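Local coordinates for putative lipoprotein (Bacteroides ovatus, PDB 3OQQ) that is of unknown function but binds calcium and, as a putative lipoprotein, probably works outside the cell, at residues A[323-326]-A[327-330]; A[199-202]-A[203-206]; A[350-354]-A[355-359]. All blocks are in the same frame, centred on the assembly; numbering follows the deposited sequence.

Interaction 1: residues A[323-326]-A[327-330]; sequences FREL and ILDT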
loop_
_atom_site.group_PDB
_atom_site.type_symbol
_atom_site.label_atom_id
_atom_site.label_comp_id
_atom_site.label_asym_id
_atom_site.label_seq_id
_atom_site.Cartn_x
_atom_site.Cartn_y
_atom_site.Cartn_z
ATOM N N PHE A 323 9.157 -9.797 -7.320
ATOM C CA PHE A 323 8.930 -9.457 -5.906
ATOM C C PHE A 323 9.442 -8.053 -5.611
ATOM O O PHE A 323 8.758 -7.292 -4.940
ATOM C CB PHE A 323 9.605 -10.462 -4.956
ATOM C CG PHE A 323 8.795 -11.710 -4.726
ATOM C CD1 PHE A 323 7.846 -11.765 -3.710
ATOM C CD2 PHE A 323 8.992 -12.843 -5.516
ATOM C CE1 PHE A 323 7.095 -12.921 -3.497
ATOM C CE2 PHE A 323 8.237 -14.003 -5.300
ATOM C CZ PHE A 323 7.277 -14.022 -4.308
ATOM N N ARG A 324 10.622 -7.706 -6.140
ATOM C CA ARG A 324 11.260 -6.401 -5.888
ATOM C C ARG A 324 10.490 -5.228 -6.489
ATOM O O ARG A 324 10.296 -4.218 -5.806
ATOM C CB ARG A 324 12.691 -6.381 -6.410
ATOM C CG ARG A 324 13.709 -6.973 -5.455
ATOM C CD ARG A 324 15.096 -6.851 -6.058
ATOM N NE ARG A 324 16.090 -7.578 -5.276
ATOM C CZ ARG A 324 17.302 -7.897 -5.712
ATOM N NH1 ARG A 324 17.685 -7.559 -6.937
ATOM N NH2 ARG A 324 18.140 -8.562 -4.928
ATOM N N GLU A 325 10.045 -5.370 -7.749
ATOM C CA GLU A 325 9.307 -4.357 -8.500
ATOM C C GLU A 325 7.955 -4.032 -7.871
ATOM O O GLU A 325 7.417 -2.967 -8.162
ATOM C CB GLU A 325 9.126 -4.795 -9.966
ATOM C CG GLU A 325 10.348 -4.505 -10.817
ATOM C CD GLU A 325 10.508 -3.040 -11.162
ATOM O OE1 GLU A 325 9.864 -2.580 -12.135
ATOM O OE2 GLU A 325 11.239 -2.340 -10.426
ATOM N N LEU A 326 7.404 -4.900 -6.999
ATOM C CA LEU A 326 6.141 -4.550 -6.327
ATOM C C LEU A 326 6.360 -3.402 -5.335
ATOM O O LEU A 326 5.436 -2.622 -5.087
ATOM C CB LEU A 326 5.484 -5.759 -5.616
ATOM C CG LEU A 326 5.017 -6.869 -6.548
ATOM C CD1 LEU A 326 4.654 -8.100 -5.774
ATOM C CD2 LEU A 326 3.848 -6.412 -7.403
ATOM N N ILE A 327 7.569 -3.296 -4.754
ATOM C CA ILE A 327 7.883 -2.195 -3.835
ATOM C C ILE A 327 8.482 -1.027 -4.619
ATOM O O ILE A 327 8.120 0.134 -4.371
ATOM C CB ILE A 327 8.831 -2.639 -2.690
ATOM C CG1 ILE A 327 8.153 -3.666 -1.755
ATOM C CG2 ILE A 327 9.443 -1.409 -1.920
ATOM C CD1 ILE A 327 7.806 -3.187 -0.404
ATOM N N LEU A 328 9.451 -1.329 -5.512
ATOM C CA LEU A 328 10.169 -0.306 -6.255
ATOM C C LEU A 328 9.258 0.439 -7.223
ATOM O O LEU A 328 9.193 1.672 -7.149
ATOM C CB LEU A 328 11.406 -0.884 -6.982
ATOM C CG LEU A 328 12.548 -1.425 -6.071
ATOM C CD1 LEU A 328 13.771 -1.807 -6.885
ATOM C CD2 LEU A 328 12.935 -0.430 -4.968
ATOM N N ASP A 329 8.533 -0.278 -8.093
ATOM C CA ASP A 329 7.644 0.369 -9.058
ATOM C C ASP A 329 6.219 0.586 -8.477
ATOM O O ASP A 329 5.429 -0.361 -8.344
ATOM C CB ASP A 329 7.596 -0.437 -10.361
ATOM C CG ASP A 329 6.883 0.234 -11.520
ATOM O OD1 ASP A 329 6.299 1.326 -11.314
ATOM O OD2 ASP A 329 6.839 -0.367 -12.611
ATOM N N THR A 330 5.880 1.857 -8.197
ATOM C CA THR A 330 4.569 2.237 -7.657
ATOM C C THR A 330 3.425 1.759 -8.576
ATOM O O THR A 330 2.357 1.430 -8.072
ATOM C CB THR A 330 4.491 3.764 -7.399
ATOM O OG1 THR A 330 3.288 4.042 -6.697
ATOM C CG2 THR A 330 4.575 4.616 -8.669
#

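Interaction 2: residues A[199-202]-A[203-206]; sequences GLKS and EYVD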
loop_
_atom_site.group_PDB
_atom_site.type_symbol
_atom_site.label_atom_id
_atom_site.label_comp_id
_atom_site.label_asym_id
_atom_site.label_seq_id
_atom_site.Cartn_x
_atom_site.Cartn_y
_atom_site.Cartn_z
ATOM N N GLY A 199 2.432 -8.434 -12.178
ATOM C CA GLY A 199 3.628 -9.197 -12.516
ATOM C C GLY A 199 3.975 -10.296 -11.527
ATOM O O GLY A 199 4.859 -11.102 -11.815
ATOM N N LEU A 200 3.295 -10.356 -10.349
ATOM C CA LEU A 200 3.585 -11.436 -9.415
ATOM C C LEU A 200 2.808 -12.689 -9.846
ATOM O O LEU A 200 1.739 -12.973 -9.320
ATOM C CB LEU A 200 3.326 -11.075 -7.952
ATOM C CG LEU A 200 4.012 -12.058 -6.976
ATOM C CD1 LEU A 200 5.548 -11.851 -6.924
ATOM C CD2 LEU A 200 3.401 -11.986 -5.640
ATOM N N LYS A 201 3.350 -13.400 -10.841
ATOM C CA LYS A 201 2.742 -14.582 -11.458
ATOM C C LYS A 201 2.709 -15.789 -10.511
ATOM O O LYS A 201 3.519 -15.871 -9.587
ATOM C CB LYS A 201 3.489 -14.937 -12.755
ATOM C CG LYS A 201 3.566 -13.768 -13.736
ATOM C CD LYS A 201 3.889 -14.228 -15.130
ATOM C CE LYS A 201 4.578 -13.157 -15.940
ATOM N NZ LYS A 201 6.036 -13.431 -16.063
ATOM N N SER A 202 1.779 -16.733 -10.765
ATOM C CA SER A 202 1.599 -17.945 -9.955
ATOM C C SER A 202 2.892 -18.803 -9.937
ATOM O O SER A 202 3.222 -19.368 -8.905
ATOM C CB SER A 202 0.403 -18.770 -10.451
ATOM O OG SER A 202 0.571 -19.207 -11.788
ATOM N N GLU A 203 3.641 -18.818 -11.047
ATOM C CA GLU A 203 4.918 -19.523 -11.230
ATOM C C GLU A 203 5.943 -19.070 -10.178
ATOM O O GLU A 203 6.865 -19.818 -9.878
ATOM C CB GLU A 203 5.495 -19.257 -12.650
ATOM C CG GLU A 203 4.686 -19.832 -13.811
ATOM C CD GLU A 203 3.449 -19.081 -14.288
ATOM O OE1 GLU A 203 3.046 -18.094 -13.632
ATOM O OE2 GLU A 203 2.855 -19.513 -15.305
ATOM N N TYR A 204 5.767 -17.854 -9.618
ATOM C CA TYR A 204 6.676 -17.302 -8.621
ATOM C C TYR A 204 6.204 -17.512 -7.185
ATOM O O TYR A 204 6.971 -17.249 -6.262
ATOM C CB TYR A 204 6.874 -15.786 -8.851
ATOM C CG TYR A 204 7.339 -15.373 -10.238
ATOM C CD1 TYR A 204 8.217 -16.172 -10.971
ATOM C CD2 TYR A 204 6.921 -14.172 -10.805
ATOM C CE1 TYR A 204 8.668 -15.780 -12.227
ATOM C CE2 TYR A 204 7.358 -13.777 -12.066
ATOM C CZ TYR A 204 8.236 -14.582 -12.769
ATOM O OH TYR A 204 8.676 -14.188 -14.004
ATOM N N VAL A 205 4.935 -17.905 -6.986
ATOM C CA VAL A 205 4.326 -18.019 -5.665
ATOM C C VAL A 205 4.035 -19.474 -5.341
ATOM O O VAL A 205 3.254 -20.114 -6.028
ATOM C CB VAL A 205 3.045 -17.143 -5.568
ATOM C CG1 VAL A 205 2.396 -17.276 -4.198
ATOM C CG2 VAL A 205 3.358 -15.681 -5.888
ATOM N N ASP A 206 4.638 -19.965 -4.265
ATOM C CA ASP A 206 4.505 -21.352 -3.805
ATOM C C ASP A 206 3.314 -21.469 -2.861
ATOM O O ASP A 206 2.400 -22.237 -3.145
ATOM C CB ASP A 206 5.820 -21.794 -3.107
ATOM C CG ASP A 206 5.872 -23.205 -2.529
ATOM O OD1 ASP A 206 4.905 -23.971 -2.723
ATOM O OD2 ASP A 206 6.872 -23.534 -1.868
#

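Interaction 3: residues A[350-354]-A[355-359]; sequences YAPTS and AYKAE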
loop_
_atom_site.group_PDB
_atom_site.type_symbol
_atom_site.label_atom_id
_atom_site.label_comp_id
_atom_site.label_asym_id
_atom_site.label_seq_id
_atom_site.Cartn_x
_atom_site.Cartn_y
_atom_site.Cartn_z
ATOM N N TYR A 350 -4.331 3.089 -14.229
ATOM C CA TYR A 350 -4.268 1.688 -13.782
ATOM C C TYR A 350 -5.361 0.873 -14.440
ATOM O O TYR A 350 -6.530 1.290 -14.478
ATOM C CB TYR A 350 -4.365 1.608 -12.247
ATOM C CG TYR A 350 -3.123 2.108 -11.535
ATOM C CD1 TYR A 350 -2.950 3.464 -11.250
ATOM C CD2 TYR A 350 -2.139 1.220 -11.099
ATOM C CE1 TYR A 350 -1.839 3.919 -10.530
ATOM C CE2 TYR A 350 -1.020 1.665 -10.399
ATOM C CZ TYR A 350 -0.881 3.013 -10.104
ATOM O OH TYR A 350 0.233 3.431 -9.419
ATOM N N ALA A 351 -4.972 -0.299 -14.951
ATOM C CA ALA A 351 -5.832 -1.208 -15.710
ATOM C C ALA A 351 -6.889 -1.915 -14.869
ATOM O O ALA A 351 -6.638 -2.289 -13.712
ATOM C CB ALA A 351 -4.974 -2.274 -16.399
ATOM N N PRO A 352 -8.058 -2.197 -15.465
ATOM C CA PRO A 352 -9.023 -3.068 -14.766
ATOM C C PRO A 352 -8.429 -4.469 -14.640
ATOM O O PRO A 352 -7.492 -4.783 -15.377
ATOM C CB PRO A 352 -10.217 -3.105 -15.735
ATOM C CG PRO A 352 -9.607 -2.895 -17.072
ATOM C CD PRO A 352 -8.515 -1.891 -16.839
ATOM N N THR A 353 -8.979 -5.323 -13.770
ATOM C CA THR A 353 -8.518 -6.709 -13.745
ATOM C C THR A 353 -8.926 -7.344 -15.082
ATOM O O THR A 353 -9.860 -6.833 -15.709
ATOM C CB THR A 353 -9.135 -7.469 -12.550
ATOM O OG1 THR A 353 -10.539 -7.554 -12.751
ATOM C CG2 THR A 353 -8.830 -6.823 -11.202
ATOM N N SER A 354 -8.293 -8.463 -15.496
ATOM C CA SER A 354 -8.670 -9.217 -16.716
ATOM C C SER A 354 -10.158 -9.601 -16.712
ATOM O O SER A 354 -10.782 -9.603 -17.760
ATOM C CB SER A 354 -7.857 -10.506 -16.837
ATOM O OG SER A 354 -6.472 -10.223 -16.856
ATOM N N ALA A 355 -10.712 -9.939 -15.541
ATOM C CA ALA A 355 -12.118 -10.330 -15.392
ATOM C C ALA A 355 -13.049 -9.163 -15.680
ATOM O O ALA A 355 -14.099 -9.353 -16.277
ATOM C CB ALA A 355 -12.358 -10.829 -13.975
ATOM N N TYR A 356 -12.653 -7.948 -15.283
ATOM C CA TYR A 356 -13.492 -6.780 -15.499
ATOM C C TYR A 356 -13.232 -6.100 -16.832
ATOM O O TYR A 356 -14.056 -5.277 -17.258
ATOM C CB TYR A 356 -13.287 -5.769 -14.352
ATOM C CG TYR A 356 -14.336 -4.690 -14.338
ATOM C CD1 TYR A 356 -15.675 -4.996 -14.107
ATOM C CD2 TYR A 356 -14.006 -3.365 -14.623
ATOM C CE1 TYR A 356 -16.656 -4.012 -14.133
ATOM C CE2 TYR A 356 -14.985 -2.370 -14.661
ATOM C CZ TYR A 356 -16.311 -2.700 -14.419
ATOM O OH TYR A 356 -17.299 -1.747 -14.467
ATOM N N LYS A 357 -12.096 -6.426 -17.484
ATOM C CA LYS A 357 -11.626 -5.786 -18.720
ATOM C C LYS A 357 -12.733 -5.554 -19.774
ATOM O O LYS A 357 -12.855 -4.424 -20.286
ATOM C CB LYS A 357 -10.464 -6.568 -19.356
ATOM C CG LYS A 357 -9.632 -5.701 -20.296
ATOM C CD LYS A 357 -8.974 -6.505 -21.399
ATOM C CE LYS A 357 -8.172 -5.615 -22.319
ATOM N NZ LYS A 357 -8.135 -6.151 -23.708
ATOM N N ALA A 358 -13.510 -6.604 -20.093
ATOM C CA ALA A 358 -14.572 -6.544 -21.110
ATOM C C ALA A 358 -15.659 -5.542 -20.695
ATOM O O ALA A 358 -16.078 -4.725 -21.526
ATOM C CB ALA A 358 -15.177 -7.937 -21.369
ATOM N N GLU A 359 -16.091 -5.594 -19.411
ATOM C CA GLU A 359 -17.104 -4.684 -18.869
ATOM C C GLU A 359 -16.619 -3.244 -18.922
ATOM O O GLU A 359 -17.397 -2.370 -19.294
ATOM C CB GLU A 359 -17.448 -5.044 -17.422
ATOM C CG GLU A 359 -18.544 -6.086 -17.272
ATOM C CD GLU A 359 -18.627 -6.636 -15.859
ATOM O OE1 GLU A 359 -19.202 -5.945 -14.987
ATOM O OE2 GLU A 359 -18.070 -7.730 -15.610
HETATM O O HOH W 1 -13.046 -9.346 -19.209
#

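Interaction 1: residues A[323-326]-A[327-330]
The carbonyl oxygen of R324 takes two backbone donors at once. L328 N lies in the carbonyl plane, 3.0 Å from R324 O, and the bond is almost straight at 173°. I327 N, 3.1 Å from R324 O, sits above that plane with a more bent bond, so a four-residue helical bond and a three-residue one share a single acceptor. One residue on, D329 N donates to E325 O over 2.9 Å. These bonds form the last turn of helix 314-328. D329 is the first residue to leave helical backbone angles, and its OD1 receives N331 N, an Asx turn that leads the chain out of the helix.

The E325 side chain is bent at chi2 (-75°), which folds its carboxylate forward over L328 and D329. OE2 of E325 lies 3.7 Å from L328 CB, while OE1 of E325 comes within 3.6 Å of D329 CB. That route also brings two acids together: E325 OE1 and D329 OD2 are 3.8 Å apart, with the carboxylate planes turned by 45°. Such proximity would probably raise the cost of charging both groups. R324 points its guanidinium group away from this pair, to a salt bridge with E160.

L328 lays its CG 3.6 Å from R324 O. The buried side of the turn carries F323, L326 and I327: the first two meet L176 of strand 173-184, and I327 meets L156 and V158 of strand 150-161. N52 and Q333 bond the carbonyls of I327 and L326.

Interaction 2: residues A[199-202]-A[203-206]
K201 and Y204 are joined through the backbone and, more weakly, through their side-chain ends. Y204 N donates to K201 O over 3.0 Å at 153°, and the next amide repeats the step, V205 N reaching S202 O at 3.0 Å and 154°. Both are i to i+3 bonds, those of a 3-10 turn. This turn links strand 190-198 to strand 205-215. Just ahead of it L200 is the centre of an inverse gamma turn, closed by a weak bond from K201 N to G199 O.

Beyond the backbone, the K201 chain runs beside the tyrosine in the same direction, then bends at chi4 (104°) and brings NZ to within 3.4 Å of Y204 OH, a weak bond between the ends of the two side chains. G199 O approaches the ring at its edge, in plane, 3.7 Å from Y204 CE2. The E203 chain is bent at chi2, which places OE1 3.3 Å from K201 CB. The S202 hydroxyl makes at most a weak and unsettled bond with that oxygen.

On the apolar side L200 CD2 meets V205 CG2 at 3.7 Å, the two chains crossing at about a right angle, and L305 of strand 298-307 touches both. Three carbonyls are taken by side chains from other parts of the chain: L200 O by T267, Y204 O by Q319 of helix 314-328 and V205 O by K261. Backbone hydrogen bonds also join G199 to E265 and Y204 to K308. The polar grip of the turn is therefore mainly backbone, whereas its lysine, serine and glutamate side chains add only weak bonds that solvent could readily rival.

Interaction 3: residues A[350-354]-A[355-359]
From T353 the backbone turns out of an extended path into a helical one, and T353 O accepts both Y356 N (3.0 Å) and K357 N (2.9 Å), weakly in each case because the N-H groups are poorly aimed. The threonine side chain reinforces the turn. With chi1 at 65°, OG1 lies between the backbone N and the carbonyl carbon of its own residue and faces forward, where Y356 N comes within 3.3 Å of T353 OG1 at 148°, a further weak bond. OG1 also touches Y356 CB, the two side chains crossing at about a right angle, and is hydrogen-bonded to E344 of strand 343-346. Backbone and hydroxyl acceptors of one residue working together in this way resemble an ST motif, and the turn leads into helix 357-364.

Past this point the helical pattern is completed through water. S354 O and A358 N are bridged by a water 2.7 Å from S354 O that accepts from A358 N at 2.9 Å. S354 O has a long, weak bond from K357 N as well, while the S354 hydroxyl is taken by E265.

Apolar contact comes from P352, whose ring sits beside the turn. Its CB meets the edge of the Y356 ring, in plane, 4.0 Å from CD2, and its CG rests 3.9 Å from K357 CA. Y356 has CG anti to the backbone N (chi1 -167°), which carries the ring past the proline towards K343, E344 and L363. K357 extends away from the turn to a long, weak ion pair with E361. A triethylene glycol, probably from the crystallisation liquor, lies about 4 Å from the T353 side chain.

Along the chain the contacts come in the order interaction 2, interaction 1, interaction 3; each is local, within ten residues or fewer, and none nests within or crosses another. Interaction 2 turns the chain from strand 190-198 to strand 205-215, which belong to different sheets. Interaction 1 ends helix 314-328 ahead of strand 333-339, and it packs directly on interaction 2, F323 and L326 lying against L200. Interaction 3 leads from strand 343-346 into helix 357-364. Its centre is about 21 Å from that of interaction 1, yet T330 O and Y350 OH probably share a hydrogen bond. Residues 199-206 and 350-359 do not touch; their nearest atoms are about 10 Å apart.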